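Local coordinates for protein soluble lytic murein transglycosylase (Pseudomonas aeruginosa, PDB 5OHU) that cleaves the glycan strands of bacterial peptidoglycan as a lytic transglycosylase, acting both from strand ends and within strands, at residues 568-573 and 613-618; 147-152 and 164-169. All blocks are in the same frame, centred on the assembly; numbering follows the deposited sequence.

Contact 1 of 2, residues 568-573 and 613-618; sequences NRVLAS and NVLSYA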
# COMPACT_ATOMS: atom_id res chain seq x y z
N ASN A 568 -6.34 23.65 -14.40
CA ASN A 568 -5.07 23.42 -13.72
C ASN A 568 -4.94 21.91 -13.48
O ASN A 568 -5.72 21.34 -12.72
CB ASN A 568 -5.02 24.21 -12.42
CG ASN A 568 -3.72 24.01 -11.64
OD1 ASN A 568 -3.21 22.89 -11.51
ND2 ASN A 568 -3.20 25.09 -11.05
N ARG A 569 -3.93 21.29 -14.10
CA ARG A 569 -3.76 19.84 -14.06
C ARG A 569 -3.32 19.36 -12.68
O ARG A 569 -3.63 18.22 -12.30
CB ARG A 569 -2.73 19.39 -15.11
CG ARG A 569 -3.18 19.39 -16.59
CD ARG A 569 -1.93 19.18 -17.48
NE ARG A 569 -0.76 19.83 -16.87
CZ ARG A 569 0.42 19.24 -16.70
NH1 ARG A 569 0.57 17.96 -17.04
NH2 ARG A 569 1.41 19.93 -16.13
N VAL A 570 -2.57 20.18 -11.95
CA VAL A 570 -2.17 19.81 -10.59
C VAL A 570 -3.40 19.61 -9.71
O VAL A 570 -3.54 18.59 -9.03
CB VAL A 570 -1.23 20.86 -10.00
CG1 VAL A 570 -0.77 20.42 -8.61
CG2 VAL A 570 -0.03 21.11 -10.91
N LEU A 571 -4.28 20.61 -9.68
CA LEU A 571 -5.47 20.50 -8.86
C LEU A 571 -6.41 19.43 -9.39
O LEU A 571 -6.96 18.63 -8.62
CB LEU A 571 -6.17 21.85 -8.81
CG LEU A 571 -5.30 22.98 -8.28
CD1 LEU A 571 -6.01 24.33 -8.46
CD2 LEU A 571 -4.98 22.73 -6.80
N ALA A 572 -6.62 19.40 -10.71
CA ALA A 572 -7.55 18.43 -11.28
C ALA A 572 -7.07 16.99 -11.04
O ALA A 572 -7.88 16.10 -10.78
CB ALA A 572 -7.75 18.69 -12.77
N SER A 573 -5.76 16.76 -11.13
CA SER A 573 -5.23 15.42 -10.86
C SER A 573 -5.50 15.04 -9.42
O SER A 573 -5.93 13.91 -9.13
CB SER A 573 -3.73 15.35 -11.15
OG SER A 573 -3.48 15.57 -12.53
N ASN A 613 3.16 11.42 -9.58
CA ASN A 613 3.26 10.41 -10.64
C ASN A 613 2.65 10.92 -11.94
O ASN A 613 3.27 10.83 -13.01
CB ASN A 613 2.53 9.12 -10.24
CG ASN A 613 3.26 8.29 -9.19
OD1 ASN A 613 2.71 7.29 -8.69
ND2 ASN A 613 4.42 8.76 -8.75
N VAL A 614 1.40 11.39 -11.88
CA VAL A 614 0.68 11.82 -13.07
C VAL A 614 1.43 12.93 -13.79
O VAL A 614 1.60 12.90 -15.01
CB VAL A 614 -0.75 12.25 -12.71
CG1 VAL A 614 -1.42 12.95 -13.90
CG2 VAL A 614 -1.59 11.02 -12.26
N LEU A 615 1.90 13.94 -13.04
CA LEU A 615 2.63 15.02 -13.69
C LEU A 615 3.91 14.50 -14.33
O LEU A 615 4.25 14.90 -15.44
CB LEU A 615 2.96 16.13 -12.69
CG LEU A 615 1.73 16.90 -12.18
CD1 LEU A 615 2.11 17.84 -11.00
CD2 LEU A 615 1.08 17.69 -13.33
N SER A 616 4.63 13.61 -13.63
CA SER A 616 5.86 13.07 -14.20
C SER A 616 5.57 12.23 -15.43
O SER A 616 6.29 12.31 -16.43
CB SER A 616 6.59 12.23 -13.14
OG SER A 616 7.02 13.04 -12.05
N TYR A 617 4.50 11.43 -15.38
CA TYR A 617 4.17 10.58 -16.52
C TYR A 617 3.78 11.41 -17.73
O TYR A 617 4.12 11.05 -18.86
CB TYR A 617 3.02 9.62 -16.15
CG TYR A 617 3.33 8.62 -15.04
CD1 TYR A 617 4.64 8.39 -14.60
CD2 TYR A 617 2.31 7.91 -14.42
CE1 TYR A 617 4.92 7.48 -13.58
CE2 TYR A 617 2.57 7.00 -13.41
CZ TYR A 617 3.87 6.79 -13.00
OH TYR A 617 4.12 5.89 -11.99
N ALA A 618 3.09 12.53 -17.50
CA ALA A 618 2.68 13.38 -18.62
C ALA A 618 3.88 13.95 -19.34
O ALA A 618 3.84 14.15 -20.55
CB ALA A 618 1.75 14.50 -18.14
O HOH W 1 3.19 17.29 -16.45
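R569 lays one face of its guanidinium over the L615 methyl CD2, which lies toward the NH2 side of the group, 3.6 Å from that nitrogen. At the edge of the same group the A618 methyl CB lies in plane, 3.8 Å from R569 NH1. Also at that edge is a water that accepts from R569 NH1 and lies 2.8 Å from the L615 carbonyl O, so one solvent molecule bridges the cation and the backbone of helix 605-624. A bend at chi3 (-34°) turns the guanidinium out of line with the rest of its chain. The charge has partners elsewhere: NE forms a salt bridge to E636, and NH2 donates to the I631 carbonyl. The short segments 569-573 and 613-618 run at 130° to one another, their axes approaching to 10.4 Å, and the start of helix 569-578 falls within the lysozyme-like transglycosylase (SLT) domain. N568 N-caps that helix, its OD1 accepting from L571 N and, weakly, from V570 N. V570 meets L615 at about a right angle, CG2 to CD1 at 3.9 Å, and helix 595-600 lies against both residues. On the next turn S573 OG touches V614 CG1 at 3.6 Å. With OG beside its own backbone N (chi1 -64°), the hydroxyl donates to R569 O at 2.7 Å; S573 N reaches that oxygen from the opposite face of the carbonyl plane. The same OG also hydrogen-bonds NE1 of W495, on helix 493-504, and the W495 side chain touches V614 as well.

Contact 2 of 2, residues 147-152 and 164-169; sequences ATSERL and DTLFGL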
# COMPACT_ATOMS: atom_id res chain seq x y z
N ALA A 147 6.75 -16.70 25.23
CA ALA A 147 6.97 -15.56 24.35
C ALA A 147 6.13 -15.64 23.09
O ALA A 147 5.73 -14.61 22.55
CB ALA A 147 8.45 -15.44 24.00
N THR A 148 5.84 -16.84 22.61
CA THR A 148 4.95 -16.95 21.45
C THR A 148 3.52 -16.59 21.83
O THR A 148 2.84 -15.88 21.09
CB THR A 148 5.01 -18.36 20.87
OG1 THR A 148 6.36 -18.69 20.55
CG2 THR A 148 4.15 -18.46 19.61
N SER A 149 3.05 -17.09 22.98
CA SER A 149 1.72 -16.76 23.46
C SER A 149 1.52 -15.26 23.59
O SER A 149 0.54 -14.70 23.09
CB SER A 149 1.46 -17.44 24.81
OG SER A 149 1.61 -18.84 24.71
N GLU A 150 2.44 -14.59 24.28
CA GLU A 150 2.28 -13.16 24.54
C GLU A 150 2.24 -12.37 23.25
O GLU A 150 1.39 -11.49 23.08
CB GLU A 150 3.39 -12.66 25.45
CG GLU A 150 3.19 -11.24 25.94
CD GLU A 150 3.97 -10.95 27.20
OE1 GLU A 150 3.95 -11.80 28.12
OE2 GLU A 150 4.61 -9.89 27.27
N ARG A 151 3.14 -12.68 22.32
CA ARG A 151 3.16 -11.99 21.03
C ARG A 151 1.85 -12.19 20.27
O ARG A 151 1.33 -11.25 19.65
CB ARG A 151 4.35 -12.47 20.20
CG ARG A 151 4.46 -11.81 18.83
CD ARG A 151 5.57 -12.44 17.98
NE ARG A 151 5.29 -13.83 17.62
CZ ARG A 151 4.61 -14.22 16.54
NH1 ARG A 151 4.13 -13.31 15.69
NH2 ARG A 151 4.42 -15.51 16.30
N LEU A 152 1.32 -13.40 20.27
CA LEU A 152 0.04 -13.62 19.61
C LEU A 152 -1.11 -13.07 20.43
O LEU A 152 -2.18 -12.80 19.88
CB LEU A 152 -0.18 -15.11 19.34
CG LEU A 152 0.77 -15.60 18.25
CD1 LEU A 152 1.04 -17.10 18.42
CD2 LEU A 152 0.18 -15.29 16.90
N ASP A 164 -6.87 -19.58 20.91
CA ASP A 164 -7.64 -19.75 22.14
C ASP A 164 -7.11 -20.92 22.96
O ASP A 164 -7.00 -20.84 24.19
CB ASP A 164 -9.11 -19.94 21.81
CG ASP A 164 -10.01 -19.35 22.85
OD1 ASP A 164 -10.19 -18.11 22.83
OD2 ASP A 164 -10.53 -20.11 23.69
N THR A 165 -6.76 -22.02 22.29
CA THR A 165 -6.17 -23.16 22.99
C THR A 165 -4.82 -22.79 23.61
O THR A 165 -4.54 -23.11 24.77
CB THR A 165 -6.02 -24.32 22.02
OG1 THR A 165 -7.32 -24.83 21.70
CG2 THR A 165 -5.16 -25.43 22.63
N LEU A 166 -3.98 -22.11 22.84
CA LEU A 166 -2.68 -21.67 23.35
C LEU A 166 -2.86 -20.74 24.54
O LEU A 166 -2.22 -20.93 25.59
CB LEU A 166 -1.91 -20.96 22.24
CG LEU A 166 -0.53 -20.40 22.61
CD1 LEU A 166 0.43 -21.54 22.95
CD2 LEU A 166 0.01 -19.57 21.47
N PHE A 167 -3.72 -19.73 24.39
CA PHE A 167 -3.97 -18.79 25.48
C PHE A 167 -4.47 -19.54 26.71
O PHE A 167 -4.05 -19.24 27.83
CB PHE A 167 -4.99 -17.73 25.05
CG PHE A 167 -4.57 -16.89 23.86
CD1 PHE A 167 -3.21 -16.76 23.52
CD2 PHE A 167 -5.53 -16.25 23.08
CE1 PHE A 167 -2.83 -16.00 22.43
CE2 PHE A 167 -5.17 -15.48 22.00
CZ PHE A 167 -3.80 -15.35 21.66
N GLY A 168 -5.37 -20.51 26.50
CA GLY A 168 -5.81 -21.37 27.59
C GLY A 168 -4.65 -22.06 28.30
O GLY A 168 -4.60 -22.11 29.53
N LEU A 169 -3.73 -22.65 27.53
CA LEU A 169 -2.58 -23.29 28.16
C LEU A 169 -1.74 -22.26 28.90
O LEU A 169 -1.27 -22.50 30.02
CB LEU A 169 -1.73 -24.00 27.13
CG LEU A 169 -2.41 -25.18 26.45
CD1 LEU A 169 -1.54 -25.63 25.28
CD2 LEU A 169 -2.62 -26.30 27.46
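Helices 142-153 and 161-172 are consecutive in the helical N-terminal part of the chain and pack as a hairpin-like pair, consistent with the superhelical domain of Slt70-like enzymes; the disulfide C130-C163 ties helix 126-138 to the second of them. Their short segments run at 124° with axes 9.8 Å apart, and the nearest CA atoms, those of S149 and F167, are 6.4 Å apart. L166 straddles S149: OG lies 3.4 Å from both CG and CD1 of the leucine, while CD2 comes within 3.8 Å of S149 CA. The leucine carries CG anti to its backbone N (chi1 179°), which sends its branch across to the serine. L152 CD1 meets L166 CD2 at 4.1 Å, the two side chains crossing at about a right angle. The ring of F167 presents its edge to the L152 carbonyl, with CZ 3.5 Å from O near the ring plane, and also meets W153 edge-to-face. No hydrogen bond spans the two segments. S149 OG is instead bonded to the G145 carbonyl, and L152 O accepts from Q159 NE2. The contact is thus largely van der Waals, with the phenylalanine edge placed where a weak C-H...O attraction to L152 O is possible.

How the contacts relate
Contact 2 comes earlier in the chain and is complete before contact 1 begins; the two lie on opposite sides of the molecule's centre, with centres 50 Å apart and nearest atoms about 32 Å apart. They share no helix. Contact 2 pairs helices 142-153 and 161-172, separated by a short connection; contact 1 brings together helices 569-578 and 605-624, with 39 residues between its segments, and that intervening chain includes helix 595-600, which packs on both V570 and L615. Contact 2 thus belongs to the N-terminal helical part and contact 1 to the C-terminal lysozyme-like SLT region, so the chain spans the distance between two separately packed regions.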